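Local structure of adenylate kinase (Cryptosporidium parvum Iowa II, 3BE4) at residues G80-V83 and N84-L88; P149-P152 and G153-D156; V188-Y191 and E192-I196. The protein probably catalyses phosphoryl transfer from ATP to AMP, as adenylate kinases do, and holds the two-substrate mimic bis(adenosine)-5'-pentaphosphate in its nucleotide pocket. One frame throughout, in Å; residues are numbered along the deposited sequence. Where two conformers were deposited one is given.

Contact 1: G80-V83 and N84-L88; sequences GVCV and NGFVL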
loop_
_atom_site.group_PDB
_atom_site.type_symbol
_atom_site.label_atom_id
_atom_site.label_comp_id
_atom_site.label_asym_id
_atom_site.label_seq_id
_atom_site.Cartn_x
_atom_site.Cartn_y
_atom_site.Cartn_z
ATOM N N GLY A 80 11.119 16.309 -2.253
ATOM C CA GLY A 80 10.003 17.046 -3.008
ATOM C C GLY A 80 9.072 16.143 -3.757
ATOM O O GLY A 80 8.247 16.633 -4.557
ATOM N N VAL A 81 9.201 14.821 -3.595
ATOM C CA VAL A 81 8.374 13.819 -4.347
ATOM C C VAL A 81 6.870 13.995 -4.062
ATOM O O VAL A 81 6.043 13.604 -4.916
ATOM C CB VAL A 81 8.887 12.376 -3.991
ATOM C CG1 VAL A 81 7.959 11.273 -4.551
ATOM C CG2 VAL A 81 10.309 12.192 -4.513
ATOM N N CYS A 82 6.530 14.635 -2.939
ATOM C CA CYS A 82 5.134 14.550 -2.458
ATOM C C CYS A 82 4.401 15.854 -2.564
ATOM O O CYS A 82 3.254 16.018 -2.158
ATOM C CB CYS A 82 5.075 14.188 -0.974
ATOM S SG CYS A 82 5.766 12.512 -0.820
ATOM N N VAL A 83 5.087 16.918 -3.041
ATOM C CA VAL A 83 4.478 18.264 -3.095
ATOM C C VAL A 83 3.224 18.360 -3.949
ATOM O O VAL A 83 2.300 19.175 -3.647
ATOM C CB VAL A 83 5.528 19.383 -3.437
ATOM C CG1 VAL A 83 6.859 19.180 -2.619
ATOM C CG2 VAL A 83 5.706 19.588 -5.033
ATOM N N ASN A 84 3.162 17.516 -4.960
ATOM C CA ASN A 84 1.980 17.444 -5.811
ATOM C C ASN A 84 0.892 16.436 -5.335
ATOM O O ASN A 84 -0.028 16.132 -6.030
ATOM C CB ASN A 84 2.354 17.238 -7.270
ATOM C CG ASN A 84 2.813 18.544 -7.959
ATOM O OD1 ASN A 84 2.533 19.634 -7.498
ATOM N ND2 ASN A 84 3.492 18.380 -9.058
ATOM N N GLY A 85 1.023 15.961 -4.102
ATOM C CA GLY A 85 0.025 15.045 -3.572
ATOM C C GLY A 85 0.671 13.638 -3.484
ATOM O O GLY A 85 1.679 13.331 -4.089
ATOM N N PHE A 86 -0.010 12.821 -2.682
ATOM C CA PHE A 86 0.591 11.469 -2.535
ATOM C C PHE A 86 -0.532 10.561 -2.051
ATOM O O PHE A 86 -1.560 10.965 -1.538
ATOM C CB PHE A 86 1.666 11.519 -1.399
ATOM C CG PHE A 86 1.211 12.040 -0.048
ATOM C CD1 PHE A 86 0.595 11.188 0.853
ATOM C CD2 PHE A 86 1.565 13.371 0.375
ATOM C CE1 PHE A 86 0.193 11.634 2.127
ATOM C CE2 PHE A 86 1.213 13.816 1.644
ATOM C CZ PHE A 86 0.511 12.949 2.546
ATOM N N VAL A 87 -0.265 9.262 -2.353
ATOM C CA VAL A 87 -1.079 8.210 -1.752
ATOM C C VAL A 87 -0.139 7.183 -1.083
ATOM O O VAL A 87 0.747 6.634 -1.721
ATOM C CB VAL A 87 -2.040 7.522 -2.773
ATOM C CG1 VAL A 87 -1.339 7.020 -4.073
ATOM C CG2 VAL A 87 -2.802 6.412 -2.058
ATOM N N LEU A 88 -0.289 7.117 0.230
ATOM C CA LEU A 88 0.538 6.170 1.104
ATOM C C LEU A 88 -0.224 4.869 1.229
ATOM O O LEU A 88 -1.410 4.848 1.409
ATOM C CB LEU A 88 0.737 6.804 2.495
ATOM C CG LEU A 88 1.363 8.155 2.473
ATOM C CD1 LEU A 88 1.547 8.699 3.932
ATOM C CD2 LEU A 88 2.553 8.304 1.700
HETATM O O HOH W 1 3.561 14.536 -5.610
#

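Contact 2: P149-P152 and G153-D156; sequences PKQP and GIDD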
loop_
_atom_site.group_PDB
_atom_site.type_symbol
_atom_site.label_atom_id
_atom_site.label_comp_id
_atom_site.label_asym_id
_atom_site.label_seq_id
_atom_site.Cartn_x
_atom_site.Cartn_y
_atom_site.Cartn_z
ATOM N N PRO A 149 -3.473 -10.710 -16.415
ATOM C CA PRO A 149 -2.728 -9.997 -17.478
ATOM C C PRO A 149 -3.518 -10.183 -18.802
ATOM O O PRO A 149 -4.274 -11.155 -19.004
ATOM C CB PRO A 149 -1.390 -10.698 -17.554
ATOM C CG PRO A 149 -1.642 -12.018 -16.957
ATOM C CD PRO A 149 -2.699 -11.900 -15.935
ATOM N N LYS A 150 -3.300 -9.234 -19.707
ATOM C CA LYS A 150 -3.921 -9.372 -21.047
ATOM C C LYS A 150 -3.339 -10.535 -21.854
ATOM O O LYS A 150 -4.045 -11.117 -22.672
ATOM C CB LYS A 150 -3.683 -8.068 -21.882
ATOM C CG LYS A 150 -4.533 -6.976 -21.325
ATOM C CD LYS A 150 -4.154 -5.651 -21.859
ATOM C CE LYS A 150 -5.204 -4.604 -21.423
ATOM N NZ LYS A 150 -4.846 -3.301 -22.052
ATOM N N GLN A 151 -2.050 -10.772 -21.735
ATOM C CA GLN A 151 -1.366 -11.901 -22.379
ATOM C C GLN A 151 -0.850 -12.816 -21.219
ATOM O O GLN A 151 -0.335 -12.345 -20.188
ATOM C CB GLN A 151 -0.170 -11.468 -23.245
ATOM C CG GLN A 151 -0.482 -10.389 -24.332
ATOM C CD GLN A 151 -1.067 -10.975 -25.600
ATOM O OE1 GLN A 151 -2.048 -11.723 -25.562
ATOM N NE2 GLN A 151 -0.489 -10.605 -26.743
ATOM N N PRO A 152 -0.845 -14.118 -21.488
ATOM C CA PRO A 152 -0.465 -15.108 -20.440
ATOM C C PRO A 152 0.916 -14.968 -19.889
ATOM O O PRO A 152 1.968 -14.914 -20.587
ATOM C CB PRO A 152 -0.656 -16.499 -21.156
ATOM C CG PRO A 152 -1.426 -16.146 -22.545
ATOM C CD PRO A 152 -1.173 -14.726 -22.821
ATOM N N GLY A 153 1.019 -14.878 -18.535
ATOM C CA GLY A 153 2.302 -14.961 -17.935
ATOM C C GLY A 153 3.153 -13.708 -17.938
ATOM O O GLY A 153 4.271 -13.714 -17.449
ATOM N N ILE A 154 2.591 -12.622 -18.536
ATOM C CA ILE A 154 3.503 -11.441 -18.756
ATOM C C ILE A 154 2.788 -10.072 -18.478
ATOM O O ILE A 154 1.556 -9.982 -18.504
ATOM C CB ILE A 154 4.050 -11.385 -20.195
ATOM C CG1 ILE A 154 2.913 -11.399 -21.212
ATOM C CG2 ILE A 154 4.968 -12.602 -20.397
ATOM C CD1 ILE A 154 3.557 -11.070 -22.681
ATOM N N ASP A 155 3.659 -9.141 -18.109
ATOM C CA ASP A 155 3.214 -7.812 -17.813
ATOM C C ASP A 155 2.597 -7.123 -19.047
ATOM O O ASP A 155 3.143 -7.156 -20.202
ATOM C CB ASP A 155 4.382 -7.086 -17.256
ATOM C CG ASP A 155 4.057 -5.638 -16.899
ATOM O OD1 ASP A 155 3.277 -5.405 -16.006
ATOM O OD2 ASP A 155 4.718 -4.666 -17.481
ATOM N N ASP A 156 1.498 -6.416 -18.811
ATOM C CA ASP A 156 0.768 -5.729 -19.899
ATOM C C ASP A 156 1.600 -4.630 -20.542
ATOM O O ASP A 156 1.403 -4.353 -21.727
ATOM C CB ASP A 156 -0.440 -5.012 -19.294
ATOM C CG ASP A 156 -1.562 -5.950 -18.908
ATOM O OD1 ASP A 156 -1.535 -7.143 -19.279
ATOM O OD2 ASP A 156 -2.593 -5.465 -18.355
HETATM O O HOH W 2 -0.095 -9.074 -20.558
#

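Contact 3: V188-Y191 and E192-I196; sequences VKFY and EDLGI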
loop_
_atom_site.group_PDB
_atom_site.type_symbol
_atom_site.label_atom_id
_atom_site.label_comp_id
_atom_site.label_asym_id
_atom_site.label_seq_id
_atom_site.Cartn_x
_atom_site.Cartn_y
_atom_site.Cartn_z
ATOM N N VAL A 188 -7.427 2.877 12.373
ATOM C CA VAL A 188 -8.722 3.316 11.876
ATOM C C VAL A 188 -9.322 4.296 12.901
ATOM O O VAL A 188 -9.763 5.381 12.535
ATOM C CB VAL A 188 -9.673 2.167 11.708
ATOM C CG1 VAL A 188 -11.025 2.671 11.259
ATOM C CG2 VAL A 188 -9.154 1.265 10.618
ATOM N N LYS A 189 -9.276 3.950 14.183
ATOM C CA LYS A 189 -9.788 4.943 15.182
ATOM C C LYS A 189 -8.963 6.217 15.244
ATOM O O LYS A 189 -9.527 7.306 15.354
ATOM C CB LYS A 189 -9.918 4.199 16.544
ATOM C CG LYS A 189 -11.056 3.258 16.386
ATOM C CD LYS A 189 -11.425 2.477 17.642
ATOM C CE LYS A 189 -12.545 1.398 17.370
ATOM N NZ LYS A 189 -13.873 1.866 16.814
ATOM N N PHE A 190 -7.632 6.100 15.102
ATOM C CA PHE A 190 -6.680 7.193 15.117
ATOM C C PHE A 190 -7.147 8.212 14.101
ATOM O O PHE A 190 -7.202 9.423 14.380
ATOM C CB PHE A 190 -5.273 6.701 14.760
ATOM C CG PHE A 190 -4.182 7.772 14.781
ATOM C CD1 PHE A 190 -3.302 7.921 15.898
ATOM C CD2 PHE A 190 -3.957 8.565 13.680
ATOM C CE1 PHE A 190 -2.293 8.869 15.905
ATOM C CE2 PHE A 190 -2.942 9.528 13.664
ATOM C CZ PHE A 190 -2.077 9.688 14.751
ATOM N N TYR A 191 -7.467 7.756 12.897
ATOM C CA TYR A 191 -7.896 8.693 11.842
ATOM C C TYR A 191 -9.332 9.106 11.878
ATOM O O TYR A 191 -9.673 10.183 11.337
ATOM C CB TYR A 191 -7.485 8.169 10.442
ATOM C CG TYR A 191 -5.988 8.256 10.319
ATOM C CD1 TYR A 191 -5.301 9.477 10.325
ATOM C CD2 TYR A 191 -5.205 7.066 10.186
ATOM C CE1 TYR A 191 -3.865 9.560 10.221
ATOM C CE2 TYR A 191 -3.804 7.136 10.066
ATOM C CZ TYR A 191 -3.127 8.366 10.129
ATOM O OH TYR A 191 -1.778 8.369 10.026
ATOM N N GLU A 192 -10.207 8.244 12.378
ATOM C CA GLU A 192 -11.627 8.645 12.604
ATOM C C GLU A 192 -11.678 9.766 13.632
ATOM O O GLU A 192 -12.473 10.691 13.510
ATOM C CB GLU A 192 -12.376 7.487 13.165
ATOM C CG GLU A 192 -12.715 6.533 12.053
ATOM C CD GLU A 192 -13.597 5.380 12.583
ATOM O OE1 GLU A 192 -13.459 4.995 13.794
ATOM O OE2 GLU A 192 -14.392 4.851 11.783
ATOM N N ASP A 193 -10.823 9.690 14.632
ATOM C CA ASP A 193 -10.703 10.794 15.652
ATOM C C ASP A 193 -10.259 12.130 15.111
ATOM O O ASP A 193 -10.583 13.171 15.700
ATOM C CB ASP A 193 -9.820 10.381 16.826
ATOM C CG ASP A 193 -10.512 9.308 17.710
ATOM O OD1 ASP A 193 -11.711 9.016 17.500
ATOM O OD2 ASP A 193 -9.844 8.725 18.602
ATOM N N LEU A 194 -9.623 12.138 13.945
ATOM C CA LEU A 194 -9.191 13.322 13.241
ATOM C C LEU A 194 -10.276 13.705 12.241
ATOM O O LEU A 194 -10.189 14.758 11.608
ATOM C CB LEU A 194 -7.803 13.102 12.517
ATOM C CG LEU A 194 -6.582 12.891 13.453
ATOM C CD1 LEU A 194 -5.289 12.467 12.703
ATOM C CD2 LEU A 194 -6.307 14.145 14.318
ATOM N N GLY A 195 -11.288 12.867 12.052
ATOM C CA GLY A 195 -12.415 13.175 11.198
ATOM C C GLY A 195 -12.166 13.098 9.733
ATOM O O GLY A 195 -13.004 13.532 8.919
ATOM N N ILE A 196 -11.067 12.376 9.350
ATOM C CA ILE A 196 -10.739 12.295 7.907
ATOM C C ILE A 196 -10.788 10.886 7.277
ATOM O O ILE A 196 -10.498 10.746 6.081
ATOM C CB ILE A 196 -9.342 12.852 7.629
ATOM C CG1 ILE A 196 -8.296 12.131 8.431
ATOM C CG2 ILE A 196 -9.300 14.311 8.054
ATOM C CD1 ILE A 196 -6.901 12.609 8.110
#

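Contact 1: G80-V83 and N84-L88
Cys82 and Phe86 make the side-chain contact of this chain reversal. CB of Cys82 touches CD2 of the Phe86 ring at 3.8 Å, while SG of Cys82 stands 5.3 Å from the centre of the Phe86 ring, at 48° to its normal, an oblique sulfur-aromatic contact. With chi1 at 55°, CG of Phe86 falls between its own backbone N and carbonyl carbon, a rotation that turns the ring back toward the cysteine. A small, weakly polar thiol suits this buried place, where the ring also meets Phe77 edge-to-face and packs on Leu105 and Leu112.

Hydrogen bonds hold the backbone. Two type I turns overlap, Gly80 to Val83 and Cys82 to Gly85, and the second is closed by Gly85 N donating to Cys82 O at 3.0 Å. Gly85 has a phi of 109°, at which the absence of CB spares the carbonyl oxygen of Asn84. A water then donates to Val81 O and to Gly85 O, each at 2.7 Å, and so spends both its protons bridging the entry and exit of the bend.

Cys82 O is thus met by the Gly85 amide, Val81 O and Gly85 O by the water, and Val83 O by Lys5 NZ, so these carbonyls of the bend have partners while Cys82 and Phe86 are buried beside it as strand 86-89 begins.

Contact 2: P149-P152 and G153-D156
Gly153 meets Pro149 and rounds a type II turn that runs from Gln151 to Ile154; its N lies 4.2 Å from CG of Pro149. Pro152 fills the second place of the turn, where its ring fixes phi, and Gly153 the third, where phi is positive and the lack of a side chain keeps the carbonyl oxygen of Pro152 clear.

Ile154 closes the turn with a weak hydrogen bond from its N to Gln151 O, 3.4 Å long. Its CG1 sits between its backbone N and carbonyl carbon (chi1 55°), which brings CG1 to 3.7 Å from Gln151 CB. Ile154 O comes within 3.2 Å of CB of Pro149. A water accepts from Gln151 N at 2.8 Å and lies near enough to Ile154 O and Asp156 OD1 to link them.

Asp155 points away from the turn, its carboxylate taken by Arg140, Tyr142 and Thr158. Asp156 instead reaches back: OD1 accepts from Lys150 N at 2.8 Å, nearly straight at 171°, through its syn lone pair. The Lys150 and Asp156 side chains cross at about a right angle, CD of Lys150 resting 3.8 Å from OD2 of Asp156, and the extended lysine chain carries its ammonium beyond salt-bridge range of that carboxylate.

The bend belongs to the lid region, in the long loop between strand 141-143 and helix 170-184. Asp155 and Asp156 N fasten it to Tyr142 in that strand, and Gly153 is joined by backbone hydrogen bonding to Leu162.

Contact 3: V188-Y191 and E192-I196
Leu194 CD1 is the hub of the apolar centre, lying against two aromatic rings at once: 3.8 Å from CD1 of Tyr191 and 3.9 Å from CE2 of Phe190. It comes at both rings obliquely, its side chain running alongside theirs in the same direction. The rings also meet each other. With CG of Phe190 opposite its N (chi1 -179°) and CG of Tyr191 beside its own (chi1 -70°), the two rings come together, CD2 of Phe190 standing over the centre of the Tyr191 ring. Ile196 adds its CD1, 4.2 Å from Tyr191 CD1, in a looser, oblique crossing. The methyl ends of leucine and isoleucine suit the place because they offer apolar carbon to the rings.

Farther out lies the backbone. Glu192 N donates to Val188 O, and Asp193 N to Lys189 O at 2.8 Å, as in any alpha helix. Tyr191 O then receives Ile196 N at 3.3 Å, and also a weak bond from Leu194 N.

At the polar edge the Glu192 side chain runs beside that of Val188, CG1 of Val188 being 4.0 Å from the carboxylate carbon CD of Glu192. OE1 of Glu192 is 4.4 Å from Lys189 NZ, opposite charges near but short of a salt bridge; the stronger partner is Arg199, which takes OE2 in a salt bridge.

Gly195, with positive phi, donates to Glu192 O inside the bond from Ile196 to Tyr191, giving the Schellman motif that ends helix 186-192. Tyr191 and Ile196 reach Val115, Phe190 reaches helix 95-108, and the turn delivers the chain into strand 197-201, one of the two outermost strands of the parallel sheet in this P-loop kinase fold.

How the contacts relate
All three contacts are local bends met in series along the chain; none nests in or crosses another. Contact 1 comes first, turning the chain from helix 66-78 into strand 86-89 of the parallel sheet. After strand 114-119 the chain leaves for the lid, where contact 2 folds the long loop that follows strand 141-143. Helix 170-184 follows, and contact 3 then turns helix 186-192 into strand 197-201. Contacts 1 and 3 thus serve two strands of one sheet, with nearest atoms about 7 Å apart and Leu112 touching both. Contact 2 stands apart, its centre about 39 Å from that of contact 3.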